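Local atomic coordinates of sensor protein (Geobacter sulfurreducens, PDB entry 3H7M), a protein that probably acts as a membrane-bound sensor histidine kinase, the portion here being its sensor domain, which resembles periplasmic solute-binding proteins. Residues Ala99-Arg104 / Leu181-Arg186; Pro92-Tyr97 / Leu229-Pro234. All blocks are in the same frame, centred on the assembly; numbering follows the deposited sequence.

Contact 1. Residues Ala99-Arg104 / Leu181-Arg186; sequences AIFARR and LVPVAR
Ile100 lies flank to flank with Val184, the two side chains pointing the same way, and CG2 of Ile100 meets CG1 of Val184 at 3.6 Å. The isoleucine's other branch, CG1 beside the backbone N (chi1 -68°), runs over the methyl of Ala185, whose CB comes within 3.3 Å of CD1 of Ile100. Both residues can meet one isoleucine because Val184 and Ala185 form a classic beta bulge opposite it: the carbonyl O of Ile100 accepts from both amides, at 2.6 Å from N of Val184 and 3.2 Å from N of Ala185. Past the bulge the strands 87-103 and 181-198, antiparallel neighbours in the mixed sheet of this solute-binding-protein-like domain, return to ordinary antiparallel pairing, Ala102 and Val182 exchanging two backbone hydrogen bonds. Ala102 and Ile100 point to the same face of the sheet. On the other face the Phe101 ring leans obliquely against Pro183, its CE1 3.6 Å from the proline CB, and is backed by Leu151 and Leu154 of helix 147-155 and Ile173 of helix 166-175; Leu181 turns to the same helices. At the exposed end, the extended chain of Arg104 brings its guanidinium across Val182, whose CG1 sits 3.4 Å above the plane, over its centre. Arg103 starts away from strand 181-198, and its NH1 hydrogen-bonds to the carbonyls of Leu154 and Cys159.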
# COMPACT_ATOMS: atom_id res chain seq x y z
N ALA A 99 -7.90 -9.35 -1.19
CA ALA A 99 -8.34 -10.62 -1.70
C ALA A 99 -7.85 -11.72 -0.81
O ALA A 99 -6.90 -11.53 -0.04
CB ALA A 99 -7.83 -10.81 -3.11
N ILE A 100 -8.53 -12.85 -0.87
CA ILE A 100 -8.10 -14.00 -0.12
C ILE A 100 -7.40 -14.90 -1.14
O ILE A 100 -7.92 -15.20 -2.22
CB ILE A 100 -9.27 -14.76 0.51
CG1 ILE A 100 -9.91 -13.91 1.61
CG2 ILE A 100 -8.76 -16.09 1.08
CD1 ILE A 100 -11.22 -14.50 2.13
N PHE A 101 -6.19 -15.29 -0.77
CA PHE A 101 -5.33 -16.13 -1.58
C PHE A 101 -5.21 -17.51 -0.93
O PHE A 101 -5.23 -17.64 0.31
CB PHE A 101 -3.93 -15.48 -1.65
CG PHE A 101 -3.88 -14.24 -2.50
CD1 PHE A 101 -3.68 -14.32 -3.88
CD2 PHE A 101 -4.05 -12.98 -1.92
CE1 PHE A 101 -3.65 -13.18 -4.66
CE2 PHE A 101 -4.02 -11.83 -2.71
CZ PHE A 101 -3.82 -11.94 -4.08
N ALA A 102 -5.08 -18.54 -1.77
CA ALA A 102 -4.93 -19.92 -1.30
C ALA A 102 -4.18 -20.74 -2.34
O ALA A 102 -4.10 -20.36 -3.50
CB ALA A 102 -6.31 -20.53 -1.09
N ARG A 103 -3.64 -21.89 -1.91
CA ARG A 103 -2.96 -22.79 -2.85
C ARG A 103 -4.10 -23.38 -3.65
O ARG A 103 -5.20 -23.52 -3.12
CB ARG A 103 -2.18 -23.87 -2.10
CG ARG A 103 -1.05 -23.30 -1.25
CD ARG A 103 -0.24 -24.39 -0.58
NE ARG A 103 -1.07 -25.21 0.29
CZ ARG A 103 -1.42 -24.89 1.53
NH1 ARG A 103 -1.00 -23.76 2.09
NH2 ARG A 103 -2.21 -25.71 2.21
N ARG A 104 -3.86 -23.68 -4.93
CA ARG A 104 -4.87 -24.23 -5.84
C ARG A 104 -5.60 -25.45 -5.33
O ARG A 104 -6.82 -25.56 -5.44
CB ARG A 104 -4.25 -24.60 -7.18
CG ARG A 104 -4.01 -23.43 -8.06
CD ARG A 104 -3.47 -23.85 -9.41
NE ARG A 104 -3.23 -22.66 -10.23
CZ ARG A 104 -2.42 -21.68 -9.86
NH1 ARG A 104 -1.77 -21.75 -8.71
NH2 ARG A 104 -2.27 -20.61 -10.64
N LEU A 181 -0.36 -20.41 -6.04
CA LEU A 181 -1.34 -19.50 -5.39
C LEU A 181 -2.37 -18.94 -6.35
O LEU A 181 -2.06 -18.61 -7.49
CB LEU A 181 -0.65 -18.31 -4.69
CG LEU A 181 0.45 -18.65 -3.67
CD1 LEU A 181 0.99 -17.42 -3.03
CD2 LEU A 181 -0.13 -19.59 -2.63
N VAL A 182 -3.61 -18.83 -5.89
CA VAL A 182 -4.70 -18.25 -6.68
C VAL A 182 -5.48 -17.38 -5.73
O VAL A 182 -5.52 -17.62 -4.52
CB VAL A 182 -5.71 -19.29 -7.22
CG1 VAL A 182 -5.08 -20.12 -8.31
CG2 VAL A 182 -6.21 -20.18 -6.08
N PRO A 183 -6.08 -16.32 -6.26
CA PRO A 183 -6.88 -15.42 -5.41
C PRO A 183 -8.26 -16.02 -5.45
O PRO A 183 -8.86 -16.10 -6.52
CB PRO A 183 -6.82 -14.10 -6.16
CG PRO A 183 -6.74 -14.53 -7.62
CD PRO A 183 -5.79 -15.72 -7.57
N VAL A 184 -8.78 -16.48 -4.31
CA VAL A 184 -10.12 -17.07 -4.30
C VAL A 184 -11.22 -16.07 -3.98
O VAL A 184 -12.22 -15.98 -4.70
CB VAL A 184 -10.23 -18.26 -3.31
CG1 VAL A 184 -9.89 -17.82 -1.91
CG2 VAL A 184 -11.64 -18.82 -3.34
N ALA A 185 -11.05 -15.33 -2.89
CA ALA A 185 -12.04 -14.33 -2.50
C ALA A 185 -11.51 -12.99 -2.97
O ALA A 185 -10.53 -12.46 -2.42
CB ALA A 185 -12.23 -14.32 -0.99
N ARG A 186 -12.16 -12.43 -3.98
CA ARG A 186 -11.72 -11.17 -4.55
C ARG A 186 -12.53 -9.96 -4.11
O ARG A 186 -13.41 -10.05 -3.25
CB ARG A 186 -11.73 -11.30 -6.08
CG ARG A 186 -10.86 -12.46 -6.58
CD ARG A 186 -11.63 -13.39 -7.50
NE ARG A 186 -11.99 -12.74 -8.75
CZ ARG A 186 -11.11 -12.21 -9.59
NH1 ARG A 186 -9.82 -12.27 -9.32
NH2 ARG A 186 -11.52 -11.64 -10.72

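Contact 2. Residues Pro92-Tyr97 / Leu229-Pro234; sequences PHTIVY and LGVLEP
The C-terminal tail that follows helix 220-227 lies against strand 87-103 at a classic beta bulge, where His93 and Thr94 both face Tyr193 of strand 181-198. The polar link is made by Thr94: with OG1 anti to the backbone N (chi1 -173°), its hydroxyl reaches the tail and donates to the carbonyl O of Leu232 at 2.7 Å, arriving 37° above the carbonyl plane. A water donates to OG1 of Thr94 and accepts from N of Leu232, so both backbone polar groups of Leu232 are tied to one threonine. Along the tail, apolar contacts lie on both sides of this bond. CD1 of Leu232 rests at the edge of the Tyr97 ring, in its plane, 3.5 Å from CD2 of the tyrosine. At the terminus, CG1 of Ile95 lies 3.8 Å from CA of Pro234. The Pro234 ring slides past that of Pro92, with CG of Pro92 4.0 Å from CG of Pro234. Glu233 turns away from the strand to a salt bridge with Arg225. With a single direct hydrogen bond, one bridging water and a few carbon contacts, the tail is held against this strand mainly by side chains and not by continuous strand pairing.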
# COMPACT_ATOMS: atom_id res chain seq x y z
N PRO A 92 -7.48 10.37 -2.15
CA PRO A 92 -6.70 9.20 -2.59
C PRO A 92 -6.32 9.21 -4.07
O PRO A 92 -7.04 9.77 -4.90
CB PRO A 92 -7.64 8.05 -2.27
CG PRO A 92 -9.00 8.64 -2.65
CD PRO A 92 -8.93 10.07 -2.09
N HIS A 93 -5.18 8.62 -4.41
CA HIS A 93 -4.81 8.57 -5.81
C HIS A 93 -5.20 7.21 -6.41
O HIS A 93 -5.20 7.02 -7.63
CB HIS A 93 -3.32 8.92 -6.04
CG HIS A 93 -2.34 8.06 -5.29
ND1 HIS A 93 -2.17 6.71 -5.54
CD2 HIS A 93 -1.42 8.39 -4.34
CE1 HIS A 93 -1.19 6.25 -4.78
NE2 HIS A 93 -0.72 7.24 -4.04
N THR A 94 -5.57 6.28 -5.54
CA THR A 94 -6.02 4.96 -6.01
C THR A 94 -6.86 4.21 -4.95
O THR A 94 -6.83 4.53 -3.76
CB THR A 94 -4.83 4.05 -6.36
OG1 THR A 94 -5.31 2.83 -6.95
CG2 THR A 94 -4.06 3.70 -5.11
N ILE A 95 -7.61 3.22 -5.41
CA ILE A 95 -8.41 2.38 -4.53
C ILE A 95 -7.80 0.98 -4.52
O ILE A 95 -7.63 0.35 -5.57
CB ILE A 95 -9.86 2.26 -5.01
CG1 ILE A 95 -10.48 3.65 -5.13
CG2 ILE A 95 -10.65 1.41 -4.04
CD1 ILE A 95 -10.46 4.42 -3.85
N VAL A 96 -7.46 0.50 -3.33
CA VAL A 96 -6.85 -0.81 -3.15
C VAL A 96 -7.81 -1.88 -2.62
O VAL A 96 -8.24 -1.81 -1.47
CB VAL A 96 -5.68 -0.71 -2.17
CG1 VAL A 96 -5.02 -2.08 -1.99
CG2 VAL A 96 -4.68 0.29 -2.66
N TYR A 97 -8.14 -2.85 -3.45
CA TYR A 97 -9.01 -3.94 -3.03
C TYR A 97 -8.15 -5.02 -2.40
O TYR A 97 -6.95 -5.08 -2.63
CB TYR A 97 -9.70 -4.56 -4.22
CG TYR A 97 -10.91 -3.83 -4.70
CD1 TYR A 97 -12.13 -3.93 -4.03
CD2 TYR A 97 -10.86 -3.07 -5.87
CE1 TYR A 97 -13.28 -3.31 -4.52
CE2 TYR A 97 -12.00 -2.44 -6.37
CZ TYR A 97 -13.20 -2.57 -5.69
OH TYR A 97 -14.33 -1.98 -6.21
N LEU A 229 -0.68 -1.94 -14.99
CA LEU A 229 -1.88 -2.76 -15.16
C LEU A 229 -2.57 -3.14 -13.86
O LEU A 229 -1.92 -3.55 -12.90
CB LEU A 229 -1.54 -4.04 -15.91
CG LEU A 229 -1.04 -3.89 -17.34
CD1 LEU A 229 -0.33 -5.15 -17.73
CD2 LEU A 229 -2.20 -3.61 -18.29
N GLY A 230 -3.89 -2.99 -13.85
CA GLY A 230 -4.67 -3.34 -12.67
C GLY A 230 -4.83 -2.23 -11.66
O GLY A 230 -5.70 -2.31 -10.78
N VAL A 231 -3.99 -1.20 -11.76
CA VAL A 231 -4.08 -0.07 -10.83
C VAL A 231 -5.37 0.70 -11.16
O VAL A 231 -5.60 1.15 -12.28
CB VAL A 231 -2.84 0.84 -10.95
CG1 VAL A 231 -3.00 2.08 -10.07
CG2 VAL A 231 -1.61 0.08 -10.51
N LEU A 232 -6.24 0.80 -10.16
CA LEU A 232 -7.53 1.45 -10.35
C LEU A 232 -7.48 2.91 -9.95
O LEU A 232 -6.51 3.38 -9.33
CB LEU A 232 -8.60 0.72 -9.53
CG LEU A 232 -8.65 -0.80 -9.77
CD1 LEU A 232 -9.53 -1.46 -8.71
CD2 LEU A 232 -9.17 -1.10 -11.19
N GLU A 233 -8.52 3.63 -10.33
CA GLU A 233 -8.62 5.04 -10.00
C GLU A 233 -9.94 5.27 -9.27
O GLU A 233 -10.94 4.60 -9.56
CB GLU A 233 -8.58 5.89 -11.27
CG GLU A 233 -9.74 5.67 -12.20
CD GLU A 233 -9.83 6.76 -13.24
OE1 GLU A 233 -9.62 7.93 -12.86
OE2 GLU A 233 -10.10 6.46 -14.42
N PRO A 234 -9.95 6.21 -8.31
CA PRO A 234 -11.17 6.50 -7.54
C PRO A 234 -12.43 6.77 -8.39
O PRO A 234 -13.54 6.45 -7.91
CB PRO A 234 -10.75 7.69 -6.68
CG PRO A 234 -9.28 7.41 -6.42
CD PRO A 234 -8.81 6.99 -7.80
OXT PRO A 234 -12.28 7.29 -9.52
O HOH W 1 -5.15 -0.21 -7.32

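Contacts 1 and 2 draw on successive parts of strand 87-103, their centres about 20 Å apart, and contact 1 is nested within the loop that contact 2 closes. Contact 1 is the more peripheral, its centre about 19 Å from that of the chain, against about 10 Å, yet it buries nearly twice the surface, 607 against 322 Å². Each mixes buried and exposed residues. In 99-104/181-186 neighbouring strands of the sheet join through five backbone hydrogen bonds, and side chains pack on both faces. In 92-97/229-234 an irregular tail meets the strand through a threonine hydroxyl, a water and apolar contacts. Strand 181-198 accompanies both: it is a partner in contact 1 and pairs beside contact 2 through Tyr193.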